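Local coordinates for protein poly-beta-hydroxybuterate polymerase (Cupriavidus necator, PDB 5T6O) that polymerises hydroxybutyryl units without a template into the storage polyester polyhydroxybutyrate, the present chain being its catalytic domain, at residues 140-145 with 356-361; 195-200 with 243-248. The protein carries 1 engineered substitution. One frame throughout, in Å; residues are numbered along the deposited sequence.

Contact 1: residues 140-145 with 356-361; sequences AASVTL and AGQAGA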
loop_
_atom_site.group_PDB
_atom_site.type_symbol
_atom_site.label_atom_id
_atom_site.label_comp_id
_atom_site.label_asym_id
_atom_site.label_seq_id
_atom_site.Cartn_x
_atom_site.Cartn_y
_atom_site.Cartn_z
ATOM N N ALA A 140 4.311 -39.364 4.960
ATOM C CA ALA A 140 5.338 -38.338 4.808
ATOM C C ALA A 140 6.123 -38.168 6.100
ATOM O O ALA A 140 5.534 -38.066 7.183
ATOM C CB ALA A 140 4.726 -36.995 4.394
ATOM N N ALA A 141 7.455 -38.129 5.971
ATOM C CA ALA A 141 8.332 -37.795 7.084
ATOM C C ALA A 141 8.397 -36.292 7.306
ATOM O O ALA A 141 8.503 -35.834 8.450
ATOM C CB ALA A 141 9.739 -38.345 6.830
ATOM N N SER A 142 8.319 -35.522 6.225
ATOM C CA SER A 142 8.424 -34.075 6.274
ATOM C C SER A 142 7.841 -33.530 4.981
ATOM O O SER A 142 7.672 -34.263 4.005
ATOM C CB SER A 142 9.876 -33.624 6.452
ATOM O OG SER A 142 10.578 -33.687 5.219
ATOM N N VAL A 143 7.535 -32.233 4.990
ATOM C CA VAL A 143 6.928 -31.536 3.865
ATOM C C VAL A 143 7.700 -30.248 3.638
ATOM O O VAL A 143 8.001 -29.529 4.596
ATOM C CB VAL A 143 5.441 -31.218 4.125
ATOM C CG1 VAL A 143 4.865 -30.374 2.986
ATOM C CG2 VAL A 143 4.645 -32.513 4.296
ATOM N N THR A 144 8.021 -29.958 2.378
ATOM C CA THR A 144 8.609 -28.685 1.984
ATOM C C THR A 144 7.606 -27.959 1.095
ATOM O O THR A 144 7.232 -28.467 0.031
ATOM C CB THR A 144 9.938 -28.898 1.253
ATOM O OG1 THR A 144 10.867 -29.549 2.134
ATOM C CG2 THR A 144 10.531 -27.565 0.791
ATOM N N LEU A 145 7.186 -26.769 1.518
ATOM C CA LEU A 145 6.248 -25.944 0.757
ATOM C C LEU A 145 7.014 -24.756 0.191
ATOM O O LEU A 145 7.318 -23.807 0.913
ATOM C CB LEU A 145 5.101 -25.485 1.652
ATOM C CG LEU A 145 4.209 -26.600 2.209
ATOM C CD1 LEU A 145 3.083 -25.990 3.065
ATOM C CD2 LEU A 145 3.624 -27.447 1.071
ATOM N N ALA A 356 18.221 -32.996 4.923
ATOM C CA ALA A 356 19.066 -34.113 5.329
ATOM C C ALA A 356 18.656 -34.638 6.702
ATOM O O ALA A 356 18.627 -35.854 6.926
ATOM C CB ALA A 356 20.535 -33.690 5.318
ATOM N N GLY A 357 18.313 -33.739 7.628
ATOM C CA GLY A 357 17.897 -34.157 8.958
ATOM C C GLY A 357 16.595 -34.933 8.984
ATOM O O GLY A 357 16.307 -35.616 9.973
ATOM N N GLN A 358 15.797 -34.835 7.927
ATOM C CA GLN A 358 14.563 -35.597 7.818
ATOM C C GLN A 358 14.716 -36.891 7.024
ATOM O O GLN A 358 13.769 -37.680 6.975
ATOM C CB GLN A 358 13.473 -34.740 7.148
ATOM C CG GLN A 358 13.429 -33.274 7.572
ATOM C CD GLN A 358 12.971 -33.095 9.004
ATOM O OE1 GLN A 358 12.420 -34.014 9.602
ATOM N NE2 GLN A 358 13.204 -31.909 9.561
ATOM N N ALA A 359 15.857 -37.127 6.376
ATOM C CA ALA A 359 15.909 -38.121 5.305
ATOM C C ALA A 359 16.548 -39.446 5.709
ATOM O O ALA A 359 16.671 -40.340 4.862
ATOM C CB ALA A 359 16.637 -37.538 4.090
ATOM N N GLY A 360 16.933 -39.614 6.968
ATOM C CA GLY A 360 17.522 -40.864 7.409
ATOM C C GLY A 360 18.973 -41.002 6.985
ATOM O O GLY A 360 19.563 -40.124 6.354
ATOM N N ALA A 361 19.558 -42.147 7.333
ATOM C CA ALA A 361 20.977 -42.365 7.096
ATOM C C ALA A 361 21.244 -42.662 5.623
ATOM O O ALA A 361 20.352 -43.061 4.871
#
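Gln358 lays its CB and CG alongside the side chain of Ser142, touching both atoms of the short serine branch rather than its polar tip alone. CB of Gln358 stands 3.6 Å from OG of Ser142, and CG of Gln358 lies 3.7 Å from CB of Ser142. The glutamine chain then bends at chi2 (-69°), which keeps the carboxamide close to the strand, with CD of Gln358 4.0 Å from CB of Ser142. The amide makes no polar bond to the serine, whose OG is hydrogen-bonded to Asn114 OD1 on the adjacent strand. Strand 140-146 runs parallel between strands 113-118 and 272-277 in the central sheet of the alpha/beta hydrolase fold, and helix 348-358 packs against the beginning of this strand with its C-terminal end. Gln358 also touches Asn114 and Pro271, so its side chain spans the neighbours on both flanks of Ser142. One residue earlier, CB of Ala141 approaches the backbone O of Gln358 at 4.1 Å, a loose van der Waals contact. Further back in the same helix, Trp354 packs on Ser142 and Thr144, while Trp351 NE1 is hydrogen-bonded to the hydroxyl of Thr144.

Contact 2: residues 195-200 with 243-248; sequences SFLRPN and HTYLQN. With SO4 (sulfate ion), chain D.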
loop_
_atom_site.group_PDB
_atom_site.type_symbol
_atom_site.label_atom_id
_atom_site.label_comp_id
_atom_site.label_asym_id
_atom_site.label_seq_id
_atom_site.Cartn_x
_atom_site.Cartn_y
_atom_site.Cartn_z
ATOM N N SER A 195 0.431 -14.872 -15.699
ATOM C CA SER A 195 -0.869 -14.284 -15.999
ATOM C C SER A 195 -2.031 -15.150 -15.508
ATOM O O SER A 195 -3.133 -15.084 -16.064
ATOM C CB SER A 195 -0.996 -14.008 -17.500
ATOM O OG SER A 195 0.011 -13.091 -17.926
ATOM N N PHE A 196 -1.824 -15.958 -14.460
ATOM C CA PHE A 196 -2.934 -16.769 -13.962
ATOM C C PHE A 196 -4.107 -15.915 -13.486
ATOM O O PHE A 196 -5.266 -16.334 -13.597
ATOM C CB PHE A 196 -2.510 -17.707 -12.826
ATOM C CG PHE A 196 -3.622 -18.628 -12.400
ATOM C CD1 PHE A 196 -4.098 -19.588 -13.277
ATOM C CD2 PHE A 196 -4.256 -18.468 -11.179
ATOM C CE1 PHE A 196 -5.147 -20.423 -12.922
ATOM C CE2 PHE A 196 -5.309 -19.294 -10.816
ATOM C CZ PHE A 196 -5.745 -20.282 -11.694
ATOM N N LEU A 197 -3.850 -14.728 -12.951
ATOM C CA LEU A 197 -4.948 -13.827 -12.606
ATOM C C LEU A 197 -5.044 -12.666 -13.591
ATOM O O LEU A 197 -5.430 -11.557 -13.224
ATOM C CB LEU A 197 -4.791 -13.312 -11.174
ATOM C CG LEU A 197 -4.746 -14.435 -10.129
ATOM C CD1 LEU A 197 -4.461 -13.886 -8.730
ATOM C CD2 LEU A 197 -6.029 -15.270 -10.155
ATOM N N ARG A 198 -4.663 -12.909 -14.843
ATOM C CA ARG A 198 -4.589 -11.866 -15.850
ATOM C C ARG A 198 -5.186 -12.428 -17.134
ATOM O O ARG A 198 -5.508 -13.629 -17.189
ATOM C CB ARG A 198 -3.134 -11.422 -16.054
ATOM C CG ARG A 198 -2.532 -10.671 -14.872
ATOM C CD ARG A 198 -3.280 -9.377 -14.586
ATOM N NE ARG A 198 -2.652 -8.663 -13.477
ATOM C CZ ARG A 198 -3.179 -7.615 -12.855
ATOM N NH1 ARG A 198 -2.516 -7.044 -11.857
ATOM N NH2 ARG A 198 -4.361 -7.138 -13.222
ATOM N N PRO A 199 -5.360 -11.620 -18.178
ATOM C CA PRO A 199 -5.894 -12.174 -19.430
ATOM C C PRO A 199 -4.987 -13.261 -19.978
ATOM O O PRO A 199 -3.769 -13.244 -19.777
ATOM C CB PRO A 199 -5.945 -10.959 -20.366
ATOM C CG PRO A 199 -6.046 -9.772 -19.411
ATOM C CD PRO A 199 -5.153 -10.163 -18.279
ATOM N N ASN A 200 -5.603 -14.244 -20.642
ATOM C CA ASN A 200 -4.863 -15.237 -21.412
ATOM C C ASN A 200 -5.537 -15.268 -22.774
ATOM O O ASN A 200 -6.525 -15.977 -22.995
ATOM C CB ASN A 200 -4.834 -16.606 -20.755
ATOM C CG ASN A 200 -3.733 -17.492 -21.333
ATOM O OD1 ASN A 200 -3.446 -17.440 -22.534
ATOM N ND2 ASN A 200 -3.108 -18.285 -20.487
ATOM N N HIS A 243 -12.803 -22.049 -4.176
ATOM C CA HIS A 243 -12.620 -22.441 -2.783
ATOM C C HIS A 243 -11.306 -21.952 -2.189
ATOM O O HIS A 243 -11.104 -22.091 -0.976
ATOM C CB HIS A 243 -12.723 -23.965 -2.647
ATOM C CG HIS A 243 -14.096 -24.494 -2.943
ATOM N ND1 HIS A 243 -15.180 -24.231 -2.135
ATOM C CD2 HIS A 243 -14.564 -25.249 -3.968
ATOM C CE1 HIS A 243 -16.255 -24.810 -2.643
ATOM N NE2 HIS A 243 -15.910 -25.430 -3.759
ATOM N N THR A 244 -10.416 -21.384 -3.003
ATOM C CA THR A 244 -9.203 -20.785 -2.460
ATOM C C THR A 244 -9.223 -19.268 -2.658
ATOM O O THR A 244 -9.545 -18.530 -1.719
ATOM C CB THR A 244 -7.949 -21.443 -3.071
ATOM O OG1 THR A 244 -7.816 -21.114 -4.459
ATOM C CG2 THR A 244 -8.026 -22.953 -2.936
ATOM N N TYR A 245 -8.934 -18.788 -3.872
ATOM C CA TYR A 245 -8.872 -17.345 -4.097
ATOM C C TYR A 245 -10.147 -16.627 -3.665
ATOM O O TYR A 245 -10.082 -15.539 -3.082
ATOM C CB TYR A 245 -8.589 -17.049 -5.569
ATOM C CG TYR A 245 -7.160 -17.295 -5.959
ATOM C CD1 TYR A 245 -6.190 -16.305 -5.790
ATOM C CD2 TYR A 245 -6.769 -18.512 -6.496
ATOM C CE1 TYR A 245 -4.879 -16.532 -6.152
ATOM C CE2 TYR A 245 -5.461 -18.743 -6.851
ATOM C CZ TYR A 245 -4.522 -17.751 -6.679
ATOM O OH TYR A 245 -3.218 -17.987 -7.044
ATOM N N LEU A 246 -11.319 -17.206 -3.945
ATOM C CA LEU A 246 -12.542 -16.448 -3.694
ATOM C C LEU A 246 -13.067 -16.616 -2.273
ATOM O O LEU A 246 -13.342 -15.626 -1.589
ATOM C CB LEU A 246 -13.629 -16.846 -4.697
ATOM C CG LEU A 246 -13.568 -16.057 -5.998
ATOM C CD1 LEU A 246 -14.666 -16.523 -6.926
ATOM C CD2 LEU A 246 -13.717 -14.569 -5.708
ATOM N N GLN A 247 -13.230 -17.854 -1.820
ATOM C CA GLN A 247 -13.855 -18.117 -0.536
ATOM C C GLN A 247 -12.869 -18.534 0.540
ATOM O O GLN A 247 -13.246 -18.566 1.716
ATOM C CB GLN A 247 -14.941 -19.187 -0.702
ATOM C CG GLN A 247 -16.074 -18.674 -1.584
ATOM C CD GLN A 247 -17.106 -19.730 -1.921
ATOM O OE1 GLN A 247 -16.992 -20.891 -1.521
ATOM N NE2 GLN A 247 -18.125 -19.327 -2.667
ATOM N N ASN A 248 -11.626 -18.845 0.171
ATOM C CA ASN A 248 -10.526 -19.046 1.120
ATOM C C ASN A 248 -10.905 -20.032 2.224
ATOM O O ASN A 248 -10.810 -19.740 3.421
ATOM C CB ASN A 248 -10.079 -17.709 1.723
ATOM C CG ASN A 248 -8.715 -17.803 2.381
ATOM O OD1 ASN A 248 -7.913 -18.683 2.044
ATOM N ND2 ASN A 248 -8.444 -16.902 3.318
HETATM S S SO4 D . -18.096 -27.341 -6.038
HETATM O O1 SO4 D . -18.318 -28.143 -4.838
HETATM O O2 SO4 D . -18.013 -25.930 -5.642
HETATM O O3 SO4 D . -19.177 -27.530 -7.005
HETATM O O4 SO4 D . -16.868 -27.779 -6.702
#
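Phe196 and Leu197 both reach the ring of Tyr245 from the middle of a type I beta turn that runs from Ser195 to Arg198. The turn is closed by Arg198 N bonding to Ser195 O at 2.9 Å, and its two central residues both direct their side chains at the helix end. With CG anti to the backbone N (chi1 -175°), Phe196 extends its ring until CE2 lies 4.0 Å from CE2 of Tyr245. The tyrosine carbon meets the phenylalanine at its edge, near the ring plane, and the two rings are not stacked. Leu197 is the closer partner: its CD1 comes within 3.7 Å of CE1 of Tyr245, while CD2 lies over one face of the tyrosine ring. Ile157 also touches Leu197, and Phe152 meets Tyr245 edge-to-face, adding further apolar groups around the contact. Arg198 NH2 is hydrogen-bonded to O of Leu197 of the second subunit, and NH2 of Arg198 of that subunit to O of Leu197 here.

Helix 234-246 brings Tyr245 up to the turn. Both segments belong to the cap region, the insertion between strands 140-146 and 272-277 of the alpha/beta hydrolase core. On this helix end, NE2 of His243 donates a hydrogen bond to O2 of a sulfate at 2.9 Å (148°), the sulfur lying in the plane of the imidazole. The ion, probably from the crystallisation liquor, is also held by Cys182 N and Arg242. Because ND1 of His243 is hydrogen-bonded to Glu249, the imidazole is fixed at both nitrogens between two anionic partners, which would favour its protonated form. Across the segments the turn and Tyr245 meet through apolar van der Waals contacts, which are non-directional, so the fit depends on the shapes of ring and leucine branch rather than on bond angles.

How the contacts relate
Contact 1 belongs to the alpha/beta hydrolase core, contact 2 to the cap region inserted into it; their centres are 31 Å apart, on opposite sides of the chain's centre, and they share no strand or helix. Each is partly buried. In both a helix end is one partner, set against a strand of the central sheet in contact 1 and against a turn in contact 2. Contact 1 pairs the aliphatic part of a polar side chain with small strand residues, whereas contact 2 is wholly apolar. Their surroundings differ too: segments 140-145 and 356-361 touch no other protein chain, whereas 195-200 and 243-248 both border the second subunit.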